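Local coordinates for amidohydrolase (PDB 2YB1), which hydrolyses nucleoside 3',5'-bisphosphates to nucleoside 5'-phosphates and orthophosphate, using three manganese ions, at residues T200-L205 / H230-H235. Numbering follows the deposited sequence.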
ATOM      1  N   THR A 200       0.913 -22.668   5.617  1.00  8.11           N
ATOM      2  CA  THR A 200      -0.443 -22.974   6.062  1.00  9.66           C
ATOM      3  C   THR A 200      -1.285 -21.711   6.314  1.00  9.89           C
ATOM      4  O   THR A 200      -2.430 -21.622   5.865  1.00  7.12           O
ATOM      5  CB  THR A 200      -0.431 -23.898   7.288  1.00 10.02           C
ATOM      6  OG1 THR A 200       0.116 -25.163   6.902  1.00  9.72           O
ATOM      7  CG2 THR A 200      -1.842 -24.100   7.839  1.00 11.91           C
ATOM      8  N   LEU A 201      -0.715 -20.745   7.031  1.00  9.64           N
ATOM      9  CA  LEU A 201      -1.404 -19.479   7.265  1.00 11.39           C
ATOM     10  C   LEU A 201      -1.625 -18.695   5.976  1.00  9.79           C
ATOM     11  O   LEU A 201      -2.677 -18.083   5.789  1.00  7.88           O
ATOM     12  CB  LEU A 201      -0.647 -18.622   8.276  1.00 10.84           C
ATOM     13  CG  LEU A 201      -1.106 -18.837   9.717  1.00 15.94           C
ATOM     14  CD1 LEU A 201      -0.417 -17.849  10.640  1.00 14.97           C
ATOM     15  CD2 LEU A 201      -2.628 -18.701   9.815  1.00 17.83           C
ATOM     16  N   ILE A 202      -0.630 -18.709   5.093  1.00  9.39           N
ATOM     17  CA  ILE A 202      -0.772 -18.053   3.792  1.00  9.61           C
ATOM     18  C   ILE A 202      -1.944 -18.651   3.026  1.00  7.27           C
ATOM     19  O   ILE A 202      -2.762 -17.930   2.450  1.00  7.29           O
ATOM     20  CB  ILE A 202       0.517 -18.169   2.929  1.00 12.82           C
ATOM     21  CG1 ILE A 202       1.638 -17.284   3.488  1.00 13.29           C
ATOM     22  CG2 ILE A 202       0.220 -17.776   1.483  1.00 11.98           C
ATOM     23  CD1 ILE A 202       1.353 -15.799   3.386  1.00 14.63           C
ATOM     24  N   GLU A 203      -2.023 -19.978   3.019  1.00  9.38           N
ATOM     25  CA  GLU A 203      -3.128 -20.663   2.356  1.00 10.62           C
ATOM     26  C   GLU A 203      -4.468 -20.279   2.968  1.00  6.81           C
ATOM     27  O   GLU A 203      -5.435 -20.049   2.257  1.00  6.42           O
ATOM     28  CB  GLU A 203      -2.933 -22.181   2.412  1.00 16.37           C
ATOM     29  CG  GLU A 203      -4.180 -22.961   2.052  1.00 26.74           C
ATOM     30  CD  GLU A 203      -3.977 -23.858   0.847  1.00 35.59           C
ATOM     31  OE1 GLU A 203      -3.067 -23.571   0.039  1.00 36.99           O
ATOM     32  OE2 GLU A 203      -4.724 -24.852   0.713  1.00 38.76           O
ATOM     33  N   ARG A 204      -4.519 -20.231   4.295  1.00  7.29           N
ATOM     34  CA  ARG A 204      -5.729 -19.854   5.025  1.00  9.94           C
ATOM     35  C   ARG A 204      -6.149 -18.421   4.673  1.00  9.25           C
ATOM     36  O   ARG A 204      -7.329 -18.142   4.427  1.00  8.59           O
ATOM     37  CB  ARG A 204      -5.477 -19.966   6.536  1.00 14.43           C
ATOM     38  CG  ARG A 204      -6.715 -19.807   7.393  1.00 23.42           C
ATOM     39  CD  ARG A 204      -7.705 -20.914   7.076  1.00 32.86           C
ATOM     40  NE  ARG A 204      -9.090 -20.454   7.140  1.00 40.54           N
ATOM     41  CZ  ARG A 204     -10.059 -20.873   6.328  1.00 44.57           C
ATOM     42  NH1 ARG A 204      -9.805 -21.767   5.375  1.00 43.77           N
ATOM     43  NH2 ARG A 204     -11.290 -20.394   6.473  1.00 46.45           N
ATOM     44  N   LEU A 205      -5.173 -17.514   4.660  1.00  6.73           N
ATOM     45  CA  LEU A 205      -5.427 -16.126   4.279  1.00  6.84           C
ATOM     46  C   LEU A 205      -5.990 -16.032   2.857  1.00  6.04           C
ATOM     47  O   LEU A 205      -6.976 -15.328   2.624  1.00  4.40           O
ATOM     48  CB  LEU A 205      -4.149 -15.287   4.399  1.00  5.13           C
ATOM     49  CG  LEU A 205      -4.250 -13.846   3.888  1.00  6.33           C
ATOM     50  CD1 LEU A 205      -5.357 -13.052   4.629  1.00  6.02           C
ATOM     51  CD2 LEU A 205      -2.897 -13.134   3.998  1.00  7.92           C
ATOM     52  N   HIS A 230       9.125 -16.458  -6.405  1.00  9.15           N
ATOM     53  CA  HIS A 230       8.900 -17.847  -6.793  1.00 12.51           C
ATOM     54  C   HIS A 230       7.790 -18.490  -5.954  1.00 10.64           C
ATOM     55  O   HIS A 230       6.873 -19.116  -6.480  1.00 10.25           O
ATOM     56  CB  HIS A 230      10.210 -18.636  -6.654  1.00 17.53           C
ATOM     57  CG  HIS A 230      10.066 -20.108  -6.891  1.00 22.52           C
ATOM     58  ND1 HIS A 230      10.133 -20.671  -8.148  1.00 24.84           N
ATOM     59  CD2 HIS A 230       9.869 -21.134  -6.031  1.00 24.07           C
ATOM     60  CE1 HIS A 230       9.982 -21.980  -8.052  1.00 24.02           C
ATOM     61  NE2 HIS A 230       9.822 -22.287  -6.777  1.00 25.13           N
ATOM     62  N   LYS A 231       7.885 -18.329  -4.640  1.00 11.00           N
ATOM     63  CA  LYS A 231       6.951 -18.953  -3.712  1.00 11.56           C
ATOM     64  C   LYS A 231       5.526 -18.422  -3.883  1.00  8.89           C
ATOM     65  O   LYS A 231       4.570 -19.185  -3.943  1.00  6.95           O
ATOM     66  CB  LYS A 231       7.440 -18.738  -2.280  1.00 16.47           C
ATOM     67  CG  LYS A 231       6.591 -19.397  -1.238  1.00 20.81           C
ATOM     68  CD  LYS A 231       7.262 -19.309   0.120  1.00 24.68           C
ATOM     69  CE  LYS A 231       7.406 -17.881   0.583  1.00 26.33           C
ATOM     70  NZ  LYS A 231       8.049 -17.850   1.932  1.00 28.17           N
ATOM     71  N   PHE A 232       5.380 -17.110  -3.991  1.00  8.36           N
ATOM     72  CA  PHE A 232       4.037 -16.545  -4.146  1.00  7.18           C
ATOM     73  C   PHE A 232       3.434 -16.723  -5.553  1.00  6.69           C
ATOM     74  O   PHE A 232       2.206 -16.825  -5.698  1.00  4.32           O
ATOM     75  CB  PHE A 232       3.982 -15.116  -3.584  1.00  7.65           C
ATOM     76  CG  PHE A 232       4.231 -15.083  -2.111  1.00  9.14           C
ATOM     77  CD1 PHE A 232       3.266 -15.553  -1.233  1.00  9.93           C
ATOM     78  CD2 PHE A 232       5.457 -14.678  -1.602  1.00 10.78           C
ATOM     79  CE1 PHE A 232       3.502 -15.579   0.132  1.00 10.91           C
ATOM     80  CE2 PHE A 232       5.698 -14.689  -0.240  1.00  9.99           C
ATOM     81  CZ  PHE A 232       4.722 -15.146   0.631  1.00  8.74           C
ATOM     82  N   ALA A 233       4.287 -16.823  -6.574  1.00  5.45           N
ATOM     83  CA  ALA A 233       3.823 -17.243  -7.899  1.00  5.70           C
ATOM     84  C   ALA A 233       3.116 -18.608  -7.854  1.00  6.46           C
ATOM     85  O   ALA A 233       2.090 -18.806  -8.508  1.00  8.47           O
ATOM     86  CB  ALA A 233       4.984 -17.281  -8.894  1.00  4.70           C
ATOM     87  N   LEU A 234       3.684 -19.547  -7.102  1.00  5.39           N
ATOM     88  CA  LEU A 234       3.091 -20.881  -6.929  1.00  5.58           C
ATOM     89  C   LEU A 234       1.807 -20.847  -6.104  1.00  6.20           C
ATOM     90  O   LEU A 234       0.827 -21.500  -6.469  1.00  6.70           O
ATOM     91  CB  LEU A 234       4.085 -21.857  -6.290  1.00  8.74           C
ATOM     92  CG  LEU A 234       5.297 -22.232  -7.147  1.00 14.29           C
ATOM     93  CD1 LEU A 234       6.169 -23.247  -6.412  1.00 14.36           C
ATOM     94  CD2 LEU A 234       4.832 -22.770  -8.500  1.00 15.00           C
ATOM     95  N   HIS A 235       1.806 -20.095  -5.002  1.00  5.55           N
ATOM     96  CA  HIS A 235       0.575 -19.904  -4.222  1.00  6.53           C
ATOM     97  C   HIS A 235      -0.522 -19.366  -5.128  1.00  6.31           C
ATOM     98  O   HIS A 235      -1.669 -19.833  -5.088  1.00  6.60           O
ATOM     99  CB  HIS A 235       0.773 -18.920  -3.058  1.00  8.28           C
ATOM    100  CG  HIS A 235       1.364 -19.530  -1.822  1.00 11.01           C
ATOM    101  ND1 HIS A 235       0.698 -20.464  -1.057  1.00 10.92           N
ATOM    102  CD2 HIS A 235       2.538 -19.293  -1.186  1.00 13.94           C
ATOM    103  CE1 HIS A 235       1.445 -20.797  -0.020  1.00 13.36           C
ATOM    104  NE2 HIS A 235       2.568 -20.102  -0.075  1.00 14.99           N
TER
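Ile202 reaches two rings of the facing helix with its two methyls, His235 over the face and Phe232 at the edge; the rings sit one helical turn apart. Its CG2 stands almost exactly over the middle of the imidazole of His235, 3.6 Å from the ring centroid and 9° off the normal. That is a CH-pi contact, and no ring atom is favoured much: CE1 of His235 is 3.6 Å from CG2, while CG, the farthest, is still only 3.9 Å away. The other branch of Ile202 ends on Phe232. Chi1 (-72°) puts CG2 anti to the backbone N and over the imidazole, and the turn at chi2 (-67°) brings CD1 to the phenyl edge, near the ring plane, 3.9 Å from CE1 of Phe232. The helices involved, 199-211 and 226-239, are the connections of two successive beta-alpha-beta crossovers, 186-189 to 216-221 and 216-221 to 242-246, lying side by side in the distorted (beta/alpha)7 barrel of the PHP family, and no hydrogen bond joins the two segments. Beyond Ile202, Phe232 also packs on Pro192 and meets the ring of His224, its side chain about 8 Å from that of the manganese ligand His191. Near the imidazole, Glu203 OE1 stays 5.0 Å from His235 ND1; that carboxylate is engaged instead by a salt bridge to Arg238 and a hydrogen bond from His239.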